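Local coordinates for uncharacterized protein Atu1656 (Agrobacterium tumefaciens, PDB 2OJH) that is of unknown function but belongs to the TolB family and folds as a six-bladed beta-propeller, a scaffold that in relatives probably serves protein-protein recognition, at residues 21-27 with 286-292; 46-51 with 275-281. All blocks are in the same frame, centred on the assembly; numbering follows the deposited sequence.

Contact 1: residues 21-27 with 286-292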
loop_
_atom_site.group_PDB
_atom_site.type_symbol
_atom_site.label_atom_id
_atom_site.label_comp_id
_atom_site.label_asym_id
_atom_site.label_seq_id
_atom_site.Cartn_x
_atom_site.Cartn_y
_atom_site.Cartn_z
ATOM N N ARG A 21 0.621 2.507 21.166
ATOM C CA ARG A 21 -0.469 2.240 20.230
ATOM C C ARG A 21 0.002 1.618 18.929
ATOM O O ARG A 21 -0.672 0.746 18.390
ATOM C CB ARG A 21 -1.236 3.535 19.909
ATOM C CG ARG A 21 -2.360 3.361 18.900
ATOM C CD ARG A 21 -3.540 2.595 19.477
ATOM N NE ARG A 21 -4.721 2.783 18.634
ATOM C CZ ARG A 21 -5.374 1.807 18.011
ATOM N NH1 ARG A 21 -4.982 0.543 18.152
ATOM N NH2 ARG A 21 -6.434 2.106 17.251
ATOM N N SER A 22 1.130 2.104 18.403
ATOM C CA SER A 22 1.684 1.600 17.163
ATOM C C SER A 22 3.111 1.135 17.404
ATOM O O SER A 22 3.849 1.771 18.160
ATOM C CB SER A 22 1.726 2.681 16.064
ATOM O OG SER A 22 0.517 3.416 15.983
ATOM N N SER A 23 3.463 0.029 16.741
ATOM C CA SER A 23 4.811 -0.530 16.703
ATOM C C SER A 23 5.193 -0.685 15.238
ATOM O O SER A 23 4.648 -1.528 14.523
ATOM C CB SER A 23 4.853 -1.889 17.411
ATOM O OG SER A 23 6.181 -2.387 17.503
ATOM N N ILE A 24 6.093 0.182 14.786
ATOM C CA ILE A 24 6.606 0.135 13.426
ATOM C C ILE A 24 7.714 -0.942 13.410
ATOM O O ILE A 24 8.694 -0.864 14.167
ATOM C CB ILE A 24 7.131 1.536 12.944
ATOM C CG1 ILE A 24 6.002 2.597 12.910
ATOM C CG2 ILE A 24 7.648 1.426 11.517
ATOM C CD1 ILE A 24 5.482 3.059 14.214
ATOM N N GLU A 25 7.516 -1.959 12.580
ATOM C CA GLU A 25 8.345 -3.163 12.611
ATOM C C GLU A 25 8.806 -3.600 11.224
ATOM O O GLU A 25 8.213 -3.220 10.227
ATOM C CB GLU A 25 7.558 -4.275 13.294
ATOM C CG GLU A 25 7.258 -3.969 14.774
ATOM C CD GLU A 25 6.459 -5.049 15.492
ATOM O OE1 GLU A 25 6.224 -6.126 14.917
ATOM O OE2 GLU A 25 6.066 -4.810 16.663
ATOM N N ILE A 26 9.854 -4.424 11.164
ATOM C CA ILE A 26 10.344 -4.965 9.900
ATOM C C ILE A 26 10.482 -6.460 10.057
ATOM O O ILE A 26 10.881 -6.925 11.123
ATOM C CB ILE A 26 11.718 -4.360 9.600
ATOM C CG1 ILE A 26 11.550 -2.901 9.149
ATOM C CG2 ILE A 26 12.481 -5.223 8.593
ATOM C CD1 ILE A 26 12.893 -2.113 9.248
ATOM N N PHE A 27 10.090 -7.218 9.035
ATOM C CA PHE A 27 10.229 -8.666 9.066
ATOM C C PHE A 27 11.081 -9.036 7.860
ATOM O O PHE A 27 10.843 -8.558 6.728
ATOM C CB PHE A 27 8.871 -9.327 8.953
ATOM C CG PHE A 27 8.897 -10.829 9.082
ATOM C CD1 PHE A 27 8.942 -11.424 10.322
ATOM C CD2 PHE A 27 8.829 -11.644 7.942
ATOM C CE1 PHE A 27 8.966 -12.838 10.458
ATOM C CE2 PHE A 27 8.838 -13.016 8.046
ATOM C CZ PHE A 27 8.899 -13.631 9.316
ATOM N N PHE A 286 10.148 -6.588 4.680
ATOM C CA PHE A 286 9.097 -5.581 4.518
ATOM C C PHE A 286 8.785 -4.870 5.843
ATOM O O PHE A 286 8.971 -5.455 6.930
ATOM C CB PHE A 286 7.849 -6.223 3.884
ATOM C CG PHE A 286 7.231 -7.292 4.728
ATOM C CD1 PHE A 286 6.363 -6.934 5.740
ATOM C CD2 PHE A 286 7.492 -8.651 4.488
ATOM C CE1 PHE A 286 5.780 -7.880 6.549
ATOM C CE2 PHE A 286 6.901 -9.636 5.291
ATOM C CZ PHE A 286 6.046 -9.261 6.316
ATOM N N ALA A 287 8.309 -3.616 5.754
ATOM C CA ALA A 287 7.872 -2.843 6.906
ATOM C C ALA A 287 6.350 -2.999 7.088
ATOM O O ALA A 287 5.622 -3.219 6.112
ATOM C CB ALA A 287 8.261 -1.331 6.725
ATOM N N TYR A 288 5.901 -2.923 8.340
ATOM C CA TYR A 288 4.484 -3.063 8.703
ATOM C C TYR A 288 4.245 -2.422 10.083
ATOM O O TYR A 288 5.206 -2.120 10.812
ATOM C CB TYR A 288 4.053 -4.546 8.676
ATOM C CG TYR A 288 4.732 -5.380 9.737
ATOM C CD1 TYR A 288 6.036 -5.860 9.549
ATOM C CD2 TYR A 288 4.078 -5.670 10.952
ATOM C CE1 TYR A 288 6.684 -6.600 10.557
ATOM C CE2 TYR A 288 4.713 -6.399 11.955
ATOM C CZ TYR A 288 6.004 -6.876 11.735
ATOM O OH TYR A 288 6.640 -7.566 12.716
ATOM N N VAL A 289 2.980 -2.185 10.442
ATOM C CA VAL A 289 2.652 -1.663 11.768
ATOM C C VAL A 289 1.796 -2.673 12.483
ATOM O O VAL A 289 0.787 -3.107 11.949
ATOM C CB VAL A 289 1.895 -0.309 11.737
ATOM C CG1 VAL A 289 1.856 0.345 13.150
ATOM C CG2 VAL A 289 2.550 0.665 10.719
ATOM N N ARG A 290 2.221 -3.026 13.692
ATOM C CA ARG A 290 1.456 -3.854 14.603
ATOM C C ARG A 290 0.811 -2.859 15.575
ATOM O O ARG A 290 1.430 -1.866 15.958
ATOM C CB ARG A 290 2.427 -4.813 15.331
ATOM C CG ARG A 290 1.872 -5.601 16.519
ATOM C CD ARG A 290 3.029 -6.294 17.314
ATOM N NE ARG A 290 3.867 -7.070 16.405
ATOM C CZ ARG A 290 3.624 -8.325 16.049
ATOM N NH1 ARG A 290 2.580 -8.983 16.554
ATOM N NH2 ARG A 290 4.437 -8.940 15.193
ATOM N N TYR A 291 -0.425 -3.127 15.975
ATOM C CA TYR A 291 -1.105 -2.230 16.894
ATOM C C TYR A 291 -1.347 -2.898 18.227
ATOM O O TYR A 291 -1.194 -4.107 18.359
ATOM C CB TYR A 291 -2.412 -1.697 16.287
ATOM C CG TYR A 291 -2.160 -0.893 15.047
ATOM C CD1 TYR A 291 -1.771 0.442 15.140
ATOM C CD2 TYR A 291 -2.240 -1.485 13.793
ATOM C CE1 TYR A 291 -1.496 1.187 14.009
ATOM C CE2 TYR A 291 -1.966 -0.757 12.636
ATOM C CZ TYR A 291 -1.602 0.577 12.765
ATOM O OH TYR A 291 -1.326 1.323 11.667
ATOM N N PHE A 292 -1.697 -2.091 19.219
ATOM C CA PHE A 292 -2.075 -2.602 20.543
ATOM C C PHE A 292 -3.470 -2.067 20.842
ATOM O O PHE A 292 -3.771 -0.921 20.495
ATOM C CB PHE A 292 -1.068 -2.120 21.591
ATOM C CG PHE A 292 0.357 -2.430 21.235
ATOM C CD1 PHE A 292 0.863 -3.726 21.383
ATOM C CD2 PHE A 292 1.189 -1.445 20.729
ATOM C CE1 PHE A 292 2.183 -4.031 21.020
ATOM C CE2 PHE A 292 2.517 -1.741 20.381
ATOM C CZ PHE A 292 3.005 -3.034 20.520
#

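Contact 2: residues 46-51 with 275-281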
loop_
_atom_site.group_PDB
_atom_site.type_symbol
_atom_site.label_atom_id
_atom_site.label_comp_id
_atom_site.label_asym_id
_atom_site.label_seq_id
_atom_site.Cartn_x
_atom_site.Cartn_y
_atom_site.Cartn_z
ATOM N N ALA A 46 0.846 2.434 7.670
ATOM C CA ALA A 46 1.136 2.235 6.222
ATOM C C ALA A 46 2.532 2.641 5.724
ATOM O O ALA A 46 2.700 3.566 4.892
ATOM C CB ALA A 46 0.007 2.895 5.355
ATOM N N PRO A 47 3.567 1.942 6.226
ATOM C CA PRO A 47 4.932 2.329 5.845
ATOM C C PRO A 47 5.285 1.991 4.377
ATOM O O PRO A 47 4.933 0.903 3.880
ATOM C CB PRO A 47 5.796 1.508 6.820
ATOM C CG PRO A 47 4.970 0.284 7.118
ATOM C CD PRO A 47 3.541 0.793 7.153
ATOM N N ASN A 48 5.948 2.941 3.709
ATOM C CA ASN A 48 6.770 2.679 2.516
ATOM C C ASN A 48 8.235 2.600 2.946
ATOM O O ASN A 48 8.615 3.121 3.998
ATOM C CB ASN A 48 6.751 3.873 1.525
ATOM C CG ASN A 48 5.368 4.277 1.076
ATOM O OD1 ASN A 48 5.003 5.440 1.198
ATOM N ND2 ASN A 48 4.586 3.334 0.553
ATOM N N TRP A 49 9.068 1.986 2.106
ATOM C CA TRP A 49 10.486 1.891 2.383
ATOM C C TRP A 49 11.210 2.583 1.264
ATOM O O TRP A 49 10.983 2.251 0.098
ATOM C CB TRP A 49 10.884 0.415 2.423
ATOM C CG TRP A 49 12.177 0.096 3.162
ATOM C CD1 TRP A 49 13.392 0.761 3.085
ATOM C CD2 TRP A 49 12.382 -1.012 4.050
ATOM N NE1 TRP A 49 14.333 0.111 3.872
ATOM C CE2 TRP A 49 13.734 -0.978 4.468
ATOM C CE3 TRP A 49 11.549 -2.058 4.507
ATOM C CZ2 TRP A 49 14.272 -1.936 5.357
ATOM C CZ3 TRP A 49 12.081 -2.999 5.390
ATOM C CH2 TRP A 49 13.432 -2.933 5.798
ATOM N N SER A 50 12.069 3.533 1.607
ATOM C CA SER A 50 12.768 4.334 0.619
ATOM C C SER A 50 13.644 3.479 -0.298
ATOM O O SER A 50 14.204 2.470 0.136
ATOM C CB SER A 50 13.589 5.419 1.301
ATOM O OG SER A 50 14.804 4.937 1.835
ATOM N N PRO A 51 13.735 3.859 -1.589
ATOM C CA PRO A 51 14.514 3.057 -2.530
ATOM C C PRO A 51 15.995 3.007 -2.236
ATOM O O PRO A 51 16.650 2.084 -2.696
ATOM C CB PRO A 51 14.253 3.731 -3.889
ATOM C CG PRO A 51 13.097 4.561 -3.704
ATOM C CD PRO A 51 13.060 4.976 -2.265
ATOM N N ASN A 275 -1.004 -0.670 4.199
ATOM C CA ASN A 275 -1.864 -0.313 3.048
ATOM C C ASN A 275 -1.072 -0.113 1.777
ATOM O O ASN A 275 -1.547 -0.436 0.676
ATOM C CB ASN A 275 -2.701 0.955 3.295
ATOM C CG ASN A 275 -3.625 0.794 4.431
ATOM O OD1 ASN A 275 -3.204 0.881 5.587
ATOM N ND2 ASN A 275 -4.897 0.523 4.133
ATOM N N SER A 276 0.116 0.455 1.925
ATOM C CA SER A 276 0.895 0.929 0.791
ATOM C C SER A 276 2.138 0.042 0.546
ATOM O O SER A 276 2.519 -0.743 1.434
ATOM C CB SER A 276 1.320 2.368 1.039
ATOM O OG SER A 276 0.202 3.229 0.908
ATOM N N PRO A 277 2.759 0.147 -0.649
ATOM C CA PRO A 277 3.901 -0.725 -0.975
ATOM C C PRO A 277 4.982 -0.680 0.096
ATOM O O PRO A 277 5.520 0.399 0.392
ATOM C CB PRO A 277 4.399 -0.193 -2.308
ATOM C CG PRO A 277 3.220 0.478 -2.943
ATOM C CD PRO A 277 2.399 1.037 -1.776
ATOM N N ASN A 278 5.255 -1.830 0.728
ATOM C CA ASN A 278 6.095 -1.822 1.953
ATOM C C ASN A 278 7.467 -2.565 1.948
ATOM O O ASN A 278 8.063 -2.788 3.008
ATOM C CB ASN A 278 5.249 -2.360 3.091
ATOM C CG ASN A 278 4.761 -3.751 2.817
ATOM O OD1 ASN A 278 4.619 -4.148 1.653
ATOM N ND2 ASN A 278 4.543 -4.519 3.873
ATOM N N TRP A 279 7.963 -2.963 0.775
ATOM C CA TRP A 279 9.155 -3.813 0.712
ATOM C C TRP A 279 10.378 -2.942 0.724
ATOM O O TRP A 279 10.407 -1.860 0.087
ATOM C CB TRP A 279 9.165 -4.656 -0.581
ATOM C CG TRP A 279 8.207 -5.834 -0.574
ATOM C CD1 TRP A 279 6.925 -5.869 -1.036
ATOM C CD2 TRP A 279 8.480 -7.129 -0.037
ATOM N NE1 TRP A 279 6.380 -7.134 -0.833
ATOM C CE2 TRP A 279 7.335 -7.926 -0.244
ATOM C CE3 TRP A 279 9.609 -7.706 0.560
ATOM C CZ2 TRP A 279 7.277 -9.261 0.179
ATOM C CZ3 TRP A 279 9.556 -9.036 0.961
ATOM C CH2 TRP A 279 8.403 -9.788 0.779
ATOM N N SER A 280 11.402 -3.415 1.427
ATOM C CA SER A 280 12.771 -2.930 1.227
ATOM C C SER A 280 13.152 -3.096 -0.249
ATOM O O SER A 280 12.685 -4.031 -0.922
ATOM C CB SER A 280 13.708 -3.786 2.073
ATOM O OG SER A 280 15.043 -3.497 1.752
ATOM N N PRO A 281 14.022 -2.209 -0.762
ATOM C CA PRO A 281 14.431 -2.341 -2.156
ATOM C C PRO A 281 15.164 -3.653 -2.422
ATOM O O PRO A 281 15.194 -4.099 -3.565
ATOM C CB PRO A 281 15.359 -1.138 -2.369
ATOM C CG PRO A 281 15.809 -0.747 -1.032
ATOM C CD PRO A 281 14.674 -1.062 -0.099
HETATM O O HOH W 1 2.301 0.019 3.915
HETATM O O HOH W 2 8.391 0.341 -0.061
HETATM O O HOH W 3 11.799 0.334 -1.759
#

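Contact 1: residues 21-27 with 286-292
Glu25 and Arg290 meet as a salt bridge between neighbouring antiparallel strands, with the carboxylate and guanidinium planes nearly coplanar. Glu25 OE1 lies 2.9 Å from Arg290 NE along a nearly straight bond (165° at the hydrogen), in the guanidinium plane, while NE comes from the syn side of the carboxylate, tilted somewhat out of its plane. Tyr288 OH comes within 2.7 Å of Glu25 OE1, at most a weak bond, since its one proton may go to another acceptor. OE2 takes a 2.6 Å bond from Ser23 OG on its anti lone pair, so both carboxylate oxygens are held and their rotation is restricted; Ser23 OG also bonds Gln39. The Arg290 charge would probably favour an ionised Glu25. With CG between the backbone N and the carbonyl carbon (chi1 66°), the Tyr288 ring swings back under Glu25, whose CB stands 3.8 Å from the ring centroid in a CH-pi contact. The carboxylate plane is turned 82° from that ring. Next along this face, Phe27 CB sits over one face of the Phe286 ring, 4.2 Å from its centroid, while the two rings run side by side at an oblique tilt. Phe265 packs against both Phe27 and Tyr288. At the other end, Arg21 NH1 bonds Phe292 O at 3.0 Å, and NH2 bridges to Asp246. Ile24, Ile26, Ala287 and Val289 occupy the reverse face, against strands 45-49 and 55-60. Paired backbone bonds run from Ser23-Arg290 to Phe27-Phe286, and 33-40 continues the antiparallel sheet beyond 22-28; a propeller blade built from both chain ends is the Velcro closure.

Contact 2: residues 46-51 with 275-281
Ser280 sets its CB squarely over the six-membered ring of Trp49, and this is where the packing is tight. That CB stands 3.5 Å from the ring centroid, only 4° off the normal. Pro281 CD covers the five-membered ring on the same face, 4.2 Å from that centroid, and Asn278 O meets the indole edge in its plane. Trp49 holds CG anti to the backbone N (chi1 -159°), which carries the ring across to Ser280, while NE1 bonds Gly53 O. One direct hydrogen bond joins the segments: Asn48 ND2 reaches Pro277 O at 3.1 Å, and OD1 turns to His90.

Along the backbones direct contact is sparser, and ordered waters link the segments. Water 1 donates to Pro47 O at 2.8 Å and to Ser276 O at 2.6 Å. Water 2 accepts from Trp49 N at 2.8 Å and lies within donating range of Pro277 O and Trp279 O, though its protons cannot serve every acceptor in reach. Water 3 donates to Trp49 O and Trp279 O. Exposed Pro281 rests on the carbonyl of Pro51. The chemistry implies an interface held by CH-pi packing on the indole face and, along the backbones, by one side-chain amide bond and water bridges.

From the N terminus, the chain passes strand 22-28 and turns back through 33-40 before reaching 46-51. It then runs through the intermediate blades to 275-281 and finishes with strand 285-291 and a short tail. Contact 1 closes the longer loop, and contact 2, formed within it, closes the shorter one; they nest and do not cross. Contact 1 joins N- and C-terminal strands in one blade, whereas contact 2 sets 275-281, the irregular segment leading into 285-291, against strand 45-49 of the next sheet, nearer the centre of the chain. They touch directly: Asn278 ND2 lies 2.8 Å from Ala287 O, a probable hydrogen bond, and Pro47 packs on Ala287 and Tyr288. Together they close the ring.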